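Local coordinates for putative alpha/beta hydrolase FOLD protein (Candidatus Nitrososphaera gargensis, PDB 5A62) that probably works as a carboxylesterase, a hydrolase of the alpha/beta hydrolase fold that cleaves ester bonds, at residues R22-V27 and K115-I120; Y72-L77 and Y196-N201; E135-T140 and A190-L195. One frame throughout, in Å; residues are numbered along the deposited sequence. Where two conformers were deposited one is given.

Contact 1. Residues R22-V27 and K115-I120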
loop_
_atom_site.group_PDB
_atom_site.type_symbol
_atom_site.label_atom_id
_atom_site.label_comp_id
_atom_site.label_asym_id
_atom_site.label_seq_id
_atom_site.Cartn_x
_atom_site.Cartn_y
_atom_site.Cartn_z
ATOM N N ARG A 22 -15.918 -29.003 -19.406
ATOM C CA ARG A 22 -15.439 -30.256 -18.823
ATOM C C ARG A 22 -13.928 -30.441 -18.887
ATOM O O ARG A 22 -13.395 -31.420 -18.388
ATOM C CB ARG A 22 -16.075 -31.462 -19.534
ATOM C CG ARG A 22 -17.589 -31.576 -19.332
ATOM C CD ARG A 22 -18.181 -32.489 -20.386
ATOM N NE ARG A 22 -17.945 -31.953 -21.733
ATOM C CZ ARG A 22 -18.310 -32.565 -22.862
ATOM N NH1 ARG A 22 -18.926 -33.748 -22.819
ATOM N NH2 ARG A 22 -18.062 -32.001 -24.045
ATOM N N SER A 23 -13.215 -29.550 -19.567
ATOM C CA SER A 23 -11.791 -29.733 -19.672
ATOM C C SER A 23 -11.066 -29.199 -18.438
ATOM O O SER A 23 -11.603 -28.357 -17.717
ATOM C CB SER A 23 -11.270 -29.000 -20.877
ATOM O OG SER A 23 -11.793 -29.536 -22.113
ATOM N N TYR A 24 -9.846 -29.661 -18.264
ATOM C CA TYR A 24 -9.021 -29.253 -17.115
ATOM C C TYR A 24 -8.719 -27.738 -17.192
ATOM O O TYR A 24 -8.234 -27.266 -18.210
ATOM C CB TYR A 24 -7.706 -30.049 -17.082
ATOM C CG TYR A 24 -6.919 -29.760 -15.835
ATOM C CD1 TYR A 24 -7.227 -30.359 -14.635
ATOM C CD2 TYR A 24 -5.978 -28.739 -15.834
ATOM C CE1 TYR A 24 -6.558 -30.035 -13.458
ATOM C CE2 TYR A 24 -5.300 -28.428 -14.696
ATOM C CZ TYR A 24 -5.560 -29.064 -13.495
ATOM O OH TYR A 24 -4.975 -28.758 -12.255
ATOM N N PRO A 25 -9.051 -27.048 -16.075
ATOM C CA PRO A 25 -8.951 -25.566 -16.100
ATOM C C PRO A 25 -7.594 -24.994 -15.689
ATOM O O PRO A 25 -7.029 -25.365 -14.671
ATOM C CB PRO A 25 -9.983 -25.169 -15.102
ATOM C CG PRO A 25 -9.944 -26.261 -14.073
ATOM C CD PRO A 25 -9.690 -27.504 -14.842
ATOM N N LEU A 26 -7.147 -24.098 -16.535
ATOM C CA LEU A 26 -5.936 -23.304 -16.312
ATOM C C LEU A 26 -6.365 -21.858 -16.184
ATOM O O LEU A 26 -7.203 -21.376 -16.948
ATOM C CB LEU A 26 -5.007 -23.407 -17.498
ATOM C CG LEU A 26 -4.491 -24.818 -17.868
ATOM C CD1 LEU A 26 -3.552 -24.788 -19.023
ATOM C CD2 LEU A 26 -3.844 -25.540 -16.729
ATOM N N VAL A 27 -5.789 -21.168 -15.202
ATOM C CA VAL A 27 -6.078 -19.781 -14.929
ATOM C C VAL A 27 -4.848 -18.950 -15.191
ATOM O O VAL A 27 -3.820 -19.268 -14.599
ATOM C CB VAL A 27 -6.516 -19.621 -13.453
ATOM C CG1 VAL A 27 -6.835 -18.171 -13.131
ATOM C CG2 VAL A 27 -7.705 -20.534 -13.133
ATOM N N LYS A 115 -7.922 -26.454 -3.628
ATOM C CA LYS A 115 -8.479 -25.874 -4.827
ATOM C C LYS A 115 -7.445 -25.831 -5.951
ATOM O O LYS A 115 -7.780 -25.463 -7.073
ATOM C CB LYS A 115 -8.923 -24.450 -4.527
ATOM C CG LYS A 115 -9.808 -24.282 -3.319
ATOM C CD LYS A 115 -11.247 -24.580 -3.607
ATOM C CE LYS A 115 -12.079 -24.070 -2.438
ATOM N NZ LYS A 115 -13.164 -25.034 -2.144
ATOM N N VAL A 116 -6.199 -26.197 -5.679
ATOM C CA VAL A 116 -5.126 -25.990 -6.661
ATOM C C VAL A 116 -4.263 -27.227 -6.758
ATOM O O VAL A 116 -3.757 -27.709 -5.725
ATOM C CB VAL A 116 -4.243 -24.766 -6.299
ATOM C CG1 VAL A 116 -3.377 -25.029 -5.058
ATOM C CG2 VAL A 116 -3.481 -24.253 -7.518
ATOM N N ASP A 117 -4.092 -27.709 -7.954
ATOM C CA ASP A 117 -3.128 -28.776 -8.186
ATOM C C ASP A 117 -1.695 -28.266 -8.251
ATOM O O ASP A 117 -0.742 -28.937 -7.799
ATOM C CB ASP A 117 -3.428 -29.536 -9.431
ATOM C CG ASP A 117 -4.721 -30.358 -9.364
ATOM O OD1 ASP A 117 -4.879 -31.125 -8.404
ATOM O OD2 ASP A 117 -5.534 -30.259 -10.286
ATOM N N ALA A 118 -1.514 -27.103 -8.879
ATOM C CA ALA A 118 -0.201 -26.604 -9.210
ATOM C C ALA A 118 -0.300 -25.139 -9.512
ATOM O O ALA A 118 -1.330 -24.634 -9.948
ATOM C CB ALA A 118 0.375 -27.298 -10.401
ATOM N N ILE A 119 0.815 -24.490 -9.268
ATOM C CA ILE A 119 1.029 -23.129 -9.742
ATOM C C ILE A 119 2.321 -23.085 -10.545
ATOM O O ILE A 119 3.278 -23.784 -10.269
ATOM C CB ILE A 119 1.055 -22.096 -8.663
ATOM C CG1 ILE A 119 2.238 -22.171 -7.736
ATOM C CG2 ILE A 119 -0.240 -22.119 -7.907
ATOM C CD1 ILE A 119 2.279 -21.037 -6.713
ATOM N N ILE A 120 2.305 -22.187 -11.552
ATOM C CA ILE A 120 3.426 -21.949 -12.460
ATOM C C ILE A 120 3.664 -20.477 -12.429
ATOM O O ILE A 120 2.858 -19.724 -12.996
ATOM C CB ILE A 120 3.195 -22.472 -13.867
ATOM C CG1 ILE A 120 2.878 -23.958 -13.800
ATOM C CG2 ILE A 120 4.474 -22.203 -14.703
ATOM C CD1 ILE A 120 2.454 -24.552 -15.127
#

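Contact 2. Residues Y72-L77 and Y196-N201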
loop_
_atom_site.group_PDB
_atom_site.type_symbol
_atom_site.label_atom_id
_atom_site.label_comp_id
_atom_site.label_asym_id
_atom_site.label_seq_id
_atom_site.Cartn_x
_atom_site.Cartn_y
_atom_site.Cartn_z
ATOM N N TYR A 72 -5.760 -1.076 -2.236
ATOM C CA TYR A 72 -6.111 -2.410 -1.736
ATOM C C TYR A 72 -4.870 -3.128 -1.332
ATOM O O TYR A 72 -3.737 -2.661 -1.585
ATOM C CB TYR A 72 -6.846 -3.191 -2.803
ATOM C CG TYR A 72 -6.132 -3.339 -4.123
ATOM C CD1 TYR A 72 -5.067 -4.208 -4.241
ATOM C CD2 TYR A 72 -6.375 -2.489 -5.194
ATOM C CE1 TYR A 72 -4.355 -4.314 -5.386
ATOM C CE2 TYR A 72 -5.671 -2.602 -6.393
ATOM C CZ TYR A 72 -4.640 -3.529 -6.479
ATOM O OH TYR A 72 -3.920 -3.676 -7.636
ATOM N N THR A 73 -5.017 -4.264 -0.700
ATOM C CA THR A 73 -3.897 -5.131 -0.311
ATOM C C THR A 73 -3.887 -6.317 -1.230
ATOM O O THR A 73 -4.850 -6.630 -1.963
ATOM C CB THR A 73 -3.996 -5.631 1.108
ATOM O OG1 THR A 73 -5.158 -6.491 1.233
ATOM C CG2 THR A 73 -4.105 -4.472 2.071
ATOM N N MET A 74 -2.793 -7.069 -1.208
ATOM C CA MET A 74 -2.763 -8.308 -1.940
ATOM C C MET A 74 -3.911 -9.220 -1.578
ATOM O O MET A 74 -4.454 -9.900 -2.458
ATOM C CB MET A 74 -1.454 -9.072 -1.701
ATOM C CG MET A 74 -0.175 -8.499 -2.283
ATOM S SD MET A 74 -0.261 -8.030 -4.014
ATOM C CE MET A 74 -0.570 -9.594 -4.687
ATOM N N GLN A 75 -4.287 -9.265 -0.315
ATOM C CA GLN A 75 -5.433 -10.089 0.057
ATOM C C GLN A 75 -6.670 -9.805 -0.697
ATOM O O GLN A 75 -7.438 -10.698 -1.055
ATOM C CB GLN A 75 -5.655 -9.989 1.553
ATOM C CG GLN A 75 -6.714 -10.945 2.044
ATOM C CD GLN A 75 -6.299 -12.381 1.829
ATOM O OE1 GLN A 75 -5.146 -12.752 2.123
ATOM N NE2 GLN A 75 -7.195 -13.184 1.299
ATOM N N ASP A 76 -6.906 -8.531 -1.023
ATOM C CA ASP A 76 -8.041 -8.144 -1.825
ATOM C C ASP A 76 -7.982 -8.760 -3.210
ATOM O O ASP A 76 -8.999 -9.164 -3.732
ATOM C CB ASP A 76 -8.173 -6.640 -1.879
ATOM C CG ASP A 76 -8.497 -6.067 -0.533
ATOM O OD1 ASP A 76 -9.527 -6.483 0.075
ATOM O OD2 ASP A 76 -7.776 -5.149 -0.062
ATOM N N LEU A 77 -6.819 -8.793 -3.816
ATOM C CA LEU A 77 -6.654 -9.443 -5.108
ATOM C C LEU A 77 -6.886 -10.967 -5.005
ATOM O O LEU A 77 -7.446 -11.580 -5.913
ATOM C CB LEU A 77 -5.263 -9.213 -5.720
ATOM C CG LEU A 77 -4.953 -7.765 -6.030
ATOM C CD1 LEU A 77 -3.603 -7.637 -6.679
ATOM C CD2 LEU A 77 -5.985 -7.066 -6.913
ATOM N N TYR A 196 3.731 -3.718 -1.494
ATOM C CA TYR A 196 4.205 -3.594 -0.094
ATOM C C TYR A 196 3.429 -4.393 0.912
ATOM O O TYR A 196 3.829 -4.572 2.057
ATOM C CB TYR A 196 4.152 -2.131 0.359
ATOM C CG TYR A 196 5.191 -1.240 -0.268
ATOM C CD1 TYR A 196 6.418 -1.095 0.348
ATOM C CD2 TYR A 196 4.961 -0.490 -1.395
ATOM C CE1 TYR A 196 7.391 -0.303 -0.204
ATOM C CE2 TYR A 196 5.929 0.344 -1.895
ATOM C CZ TYR A 196 7.145 0.419 -1.295
ATOM O OH TYR A 196 8.122 1.267 -1.835
ATOM N N THR A 197 2.254 -4.885 0.501
ATOM C CA THR A 197 1.328 -5.571 1.405
ATOM C C THR A 197 1.427 -7.066 1.297
ATOM O O THR A 197 0.623 -7.779 1.943
ATOM C CB THR A 197 -0.132 -5.133 1.183
ATOM O OG1 THR A 197 -0.595 -5.687 -0.052
ATOM C CG2 THR A 197 -0.235 -3.662 1.118
ATOM N N ILE A 198 2.413 -7.593 0.558
ATOM C CA ILE A 198 2.594 -9.071 0.482
ATOM C C ILE A 198 3.009 -9.554 1.890
ATOM O O ILE A 198 3.945 -8.953 2.448
ATOM C CB ILE A 198 3.698 -9.398 -0.474
ATOM C CG1 ILE A 198 3.342 -8.971 -1.905
ATOM C CG2 ILE A 198 4.033 -10.865 -0.414
ATOM C CD1 ILE A 198 4.565 -8.965 -2.812
ATOM N N PRO A 199 2.375 -10.552 2.424
ATOM C CA PRO A 199 2.747 -11.033 3.784
ATOM C C PRO A 199 4.094 -11.696 3.736
ATOM O O PRO A 199 4.492 -12.283 2.722
ATOM C CB PRO A 199 1.662 -11.994 4.160
ATOM C CG PRO A 199 0.576 -11.797 3.213
ATOM C CD PRO A 199 1.157 -11.165 1.955
ATOM N N GLY A 200 4.790 -11.689 4.873
ATOM C CA GLY A 200 6.121 -12.318 4.925
ATOM C C GLY A 200 6.103 -13.829 5.047
ATOM O O GLY A 200 7.174 -14.409 5.013
ATOM N N ASN A 201 4.958 -14.435 5.228
ATOM C CA ASN A 201 4.872 -15.898 5.432
ATOM C C ASN A 201 4.261 -16.681 4.266
ATOM O O ASN A 201 3.773 -17.791 4.452
ATOM C CB ASN A 201 4.088 -16.190 6.700
ATOM C CG ASN A 201 2.590 -15.922 6.571
ATOM O OD1 ASN A 201 2.095 -15.251 5.655
ATOM N ND2 ASN A 201 1.841 -16.489 7.504
HETATM O O HOH W 1 -2.173 -8.668 1.796
#

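Contact 3. Residues E135-T140 and A190-L195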
loop_
_atom_site.group_PDB
_atom_site.type_symbol
_atom_site.label_atom_id
_atom_site.label_comp_id
_atom_site.label_asym_id
_atom_site.label_seq_id
_atom_site.Cartn_x
_atom_site.Cartn_y
_atom_site.Cartn_z
ATOM N N GLU A 135 12.078 0.424 -5.150
ATOM C CA GLU A 135 12.431 1.844 -5.280
ATOM C C GLU A 135 12.125 2.409 -6.628
ATOM O O GLU A 135 11.701 3.528 -6.745
ATOM C CB GLU A 135 13.917 2.068 -4.900
ATOM C CG GLU A 135 14.198 3.524 -4.539
ATOM C CD GLU A 135 13.454 4.007 -3.263
ATOM O OE1 GLU A 135 13.138 3.137 -2.369
ATOM O OE2 GLU A 135 13.210 5.267 -3.117
ATOM N N LYS A 136 12.255 1.613 -7.670
ATOM C CA LYS A 136 11.997 2.086 -9.027
ATOM C C LYS A 136 10.587 2.531 -9.235
ATOM O O LYS A 136 10.322 3.375 -10.081
ATOM C CB LYS A 136 12.367 0.963 -10.050
ATOM C CG LYS A 136 11.500 -0.302 -9.938
ATOM C CD LYS A 136 11.793 -1.552 -10.839
ATOM C CE LYS A 136 13.187 -2.121 -10.633
ATOM N NZ LYS A 136 13.400 -2.958 -9.376
ATOM N N HIS A 137 9.638 1.982 -8.491
ATOM C CA HIS A 137 8.249 2.329 -8.737
ATOM C C HIS A 137 7.858 3.693 -8.250
ATOM O O HIS A 137 6.806 4.205 -8.607
ATOM C CB HIS A 137 7.320 1.273 -8.102
ATOM C CG HIS A 137 7.486 -0.114 -8.619
ATOM N ND1 HIS A 137 7.291 -1.222 -7.833
ATOM C CD2 HIS A 137 7.694 -0.574 -9.860
ATOM C CE1 HIS A 137 7.533 -2.312 -8.538
ATOM N NE2 HIS A 137 7.738 -1.944 -9.785
ATOM N N PHE A 138 8.675 4.358 -7.413
ATOM C CA PHE A 138 8.383 5.729 -7.117
ATOM C C PHE A 138 8.414 6.592 -8.369
ATOM O O PHE A 138 7.556 7.408 -8.590
ATOM C CB PHE A 138 9.330 6.326 -6.033
ATOM C CG PHE A 138 9.076 5.759 -4.655
ATOM C CD1 PHE A 138 8.115 6.321 -3.814
ATOM C CD2 PHE A 138 9.728 4.645 -4.211
ATOM C CE1 PHE A 138 7.882 5.774 -2.572
ATOM C CE2 PHE A 138 9.472 4.077 -2.959
ATOM C CZ PHE A 138 8.525 4.658 -2.136
ATOM N N ARG A 139 9.393 6.365 -9.194
ATOM C CA ARG A 139 9.501 7.192 -10.388
ATOM C C ARG A 139 8.516 6.779 -11.461
ATOM O O ARG A 139 7.990 7.654 -12.124
ATOM C CB ARG A 139 10.910 7.194 -10.958
ATOM C CG ARG A 139 11.150 8.313 -11.971
ATOM C CD ARG A 139 11.111 9.659 -11.260
ATOM N NE ARG A 139 11.092 10.824 -12.134
ATOM C CZ ARG A 139 10.010 11.310 -12.718
ATOM N NH1 ARG A 139 8.861 10.651 -12.640
ATOM N NH2 ARG A 139 10.080 12.438 -13.406
ATOM N N THR A 140 8.177 5.481 -11.580
ATOM C CA THR A 140 7.175 5.111 -12.548
ATOM C C THR A 140 5.789 5.625 -12.107
ATOM O O THR A 140 5.014 6.096 -12.930
ATOM C CB THR A 140 7.111 3.621 -12.842
ATOM O OG1 THR A 140 6.871 2.911 -11.612
ATOM C CG2 THR A 140 8.454 3.175 -13.442
ATOM N N ALA A 190 -2.175 1.743 -7.789
ATOM C CA ALA A 190 -2.636 0.885 -6.733
ATOM C C ALA A 190 -1.912 -0.445 -6.734
ATOM O O ALA A 190 -1.632 -1.000 -5.671
ATOM C CB ALA A 190 -4.077 0.633 -6.844
ATOM N N ALA A 191 -1.629 -1.021 -7.869
ATOM C CA ALA A 191 -1.008 -2.329 -7.933
ATOM C C ALA A 191 0.412 -2.261 -7.386
ATOM O O ALA A 191 0.862 -3.139 -6.652
ATOM C CB ALA A 191 -1.076 -2.898 -9.310
ATOM N N THR A 192 1.119 -1.230 -7.812
ATOM C CA THR A 192 2.469 -1.079 -7.329
ATOM C C THR A 192 2.528 -0.856 -5.794
ATOM O O THR A 192 3.380 -1.360 -5.064
ATOM C CB THR A 192 3.278 -0.047 -8.083
ATOM O OG1 THR A 192 2.724 1.246 -7.880
ATOM C CG2 THR A 192 3.426 -0.363 -9.533
ATOM N N VAL A 193 1.601 -0.060 -5.282
ATOM C CA VAL A 193 1.508 0.149 -3.841
ATOM C C VAL A 193 1.201 -1.214 -3.138
ATOM O O VAL A 193 1.714 -1.511 -2.074
ATOM C CB VAL A 193 0.484 1.244 -3.518
ATOM C CG1 VAL A 193 0.150 1.246 -2.034
ATOM C CG2 VAL A 193 0.987 2.594 -3.996
ATOM N N ALA A 194 0.298 -2.001 -3.724
ATOM C CA ALA A 194 -0.095 -3.268 -3.141
ATOM C C ALA A 194 1.077 -4.197 -2.936
ATOM O O ALA A 194 1.018 -5.101 -2.099
ATOM C CB ALA A 194 -1.180 -3.932 -3.930
ATOM N N LEU A 195 2.121 -4.040 -3.726
ATOM C CA LEU A 195 3.283 -4.928 -3.544
ATOM C C LEU A 195 3.849 -4.836 -2.155
ATOM O O LEU A 195 4.468 -5.787 -1.684
ATOM C CB LEU A 195 4.373 -4.613 -4.591
ATOM C CG LEU A 195 3.912 -4.831 -6.046
ATOM C CD1 LEU A 195 5.023 -4.412 -6.955
ATOM C CD2 LEU A 195 3.482 -6.249 -6.298
HETATM O O HOH W 2 5.899 -0.215 -5.492
#

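Contact 1. Residues R22-V27 and K115-I120
The first torsions of Tyr-24 and Asp-117 prepare their meeting: the phenol swings out opposite the amide nitrogen of its own residue (chi1 -174°), whereas the carboxylate of Asp-117 leans over beside its own backbone N (chi1 -67°). Both residues lie toward the N-terminal ends of two strands, 25-29 and 116-122, of the central sheet of an alpha/beta hydrolase. In the sheet order these two parallel strands are separated by strand 93-98, and the two side chains reach across it, illustrating how a single polar bond can join strands that are not sheet neighbours.

The contact is made almost entirely by the phenol oxygen. Tyr-24 OH donates to Asp-117 OD2 at 2.5 Å, a short bond, and the acceptor uses its anti lone pair, the one turned away from OD1. Ring and carboxylate planes differ by only 22°, and OD2 lies at the ring edge, in plane, where it also comes within 3.3 Å of Tyr-24 CE1. The methylene of Asp-117 follows, its CB 3.3 Å from Tyr-24 OH.

The middle strand takes part as well, because Tyr-24 OH is also hydrogen-bonded to the hydroxyl of Thr-94. Asp-117 OD1, the other carboxylate oxygen, forms a salt bridge with Lys-92, just ahead of that strand. The carboxylate therefore has a separate partner for each oxygen, and the nearby ammonium would be expected to favour its ionised form. Val-273, at the modelled C-terminal end of the chain, touches both Tyr-24 and Asp-117.

The ring is steadied by its own segment too. Leu-26 CD2 lies in plane at the CE2 side, 3.8 Å from Tyr-24 CE2, and Pro-25 CD rests over one face toward the rim, 3.7 Å above the Tyr-24 ring plane.

Contact 2. Residues Y72-L77 and Y196-N201
Thr-73, the N-cap of helix 74-87, meets Thr-197 side chain against side chain at about a right angle, with Thr-73 CB 3.9 Å from Thr-197 CB. Its own amide is taken from within the segment: Thr-73 N donates almost perfectly straight (179°) to Asp-76 OD2 at 3.0 Å, one half of a capping box.

At Met-74 a bond comes from across the contact. Met-74 N donates to Thr-197 OG1 at 2.8 Å, and the same hydroxyl donates to Ala-194 O, which fixes its rotation. With chi1 at 72°, OG1 lies between the backbone N and carbonyl carbon of Thr-197 and faces the helix end. Met-74 CG packs alongside Ile-198 CG1 at 3.6 Å, the two side chains pointing the same way, while Ile-100, Ile-104 and Met-107 of helix 100-111 also touch the methionine.

For Gln-75 a water does the work: it accepts from Gln-75 N at 3.0 Å and donates to Thr-197 O.

A helix start whose first amides are bonded to Asp-76, the Thr-197 hydroxyl and a water here joins the alpha/beta hydrolase core to what is probably its cap, the helical insertion after strand 116-122.

Contact 3. Residues E135-T140 and A190-L195
Helices 136-147 and 185-194 come together near the start of the first and the end of the second, and the backbones approach most closely at His-137 and Thr-192, whose CA atoms are 6.9 Å apart. Three residues, His-137, Thr-192 and Leu-195, make the contact between them.

His-137 is the central one. Over one face of its imidazole lies the methyl of Thr-192, a CH-pi contact in which CG2 is 4.3 Å from the centroid of the His-137 ring and 14° off its normal. Leu-195 approaches at about a right angle to the histidine, bringing its CD1 to 3.6 Å from His-137 CE1. The chi1 of -61° at His-137 sets CG beside the backbone N and carries the ring toward the second helix.

Both helices lie in the helical stretch between strands 116-122 and 212-218, consistent with the cap that many alpha/beta hydrolases carry there. An acetate ion bound nearby, most likely a crystallisation additive, hints at a pocket beside Leu-195.

The polar side of the contact runs through water. One molecule sits 2.9 Å from His-137 ND1 and donates to Thr-192 O at 2.8 Å, joining the ring to the last turn of helix 185-194. The hydroxyl of Thr-192 turns to other partners, Arg-141 NH1 and Val-189 O, leaving the methyl to meet the imidazole.

Along the chain, contact 1 and contact 2 interleave, whereas contact 3 follows contact 1 in series and falls between the two segments of contact 2. Contact 1 belongs to the central sheet, with its centre about 30 Å from that of contact 3 and on the other side of the chain's centre. Contact 2 lies between, its centre about 22 Å from that of contact 1 and about 14 Å from that of contact 3. Contacts 2 and 3 touch through Tyr-72, on Ala-191 and Ala-194. Contact 3 packs two helices of the probable cap together and contact 2 joins that region to the core; both also meet the second subunit, so this region takes part in dimer packing.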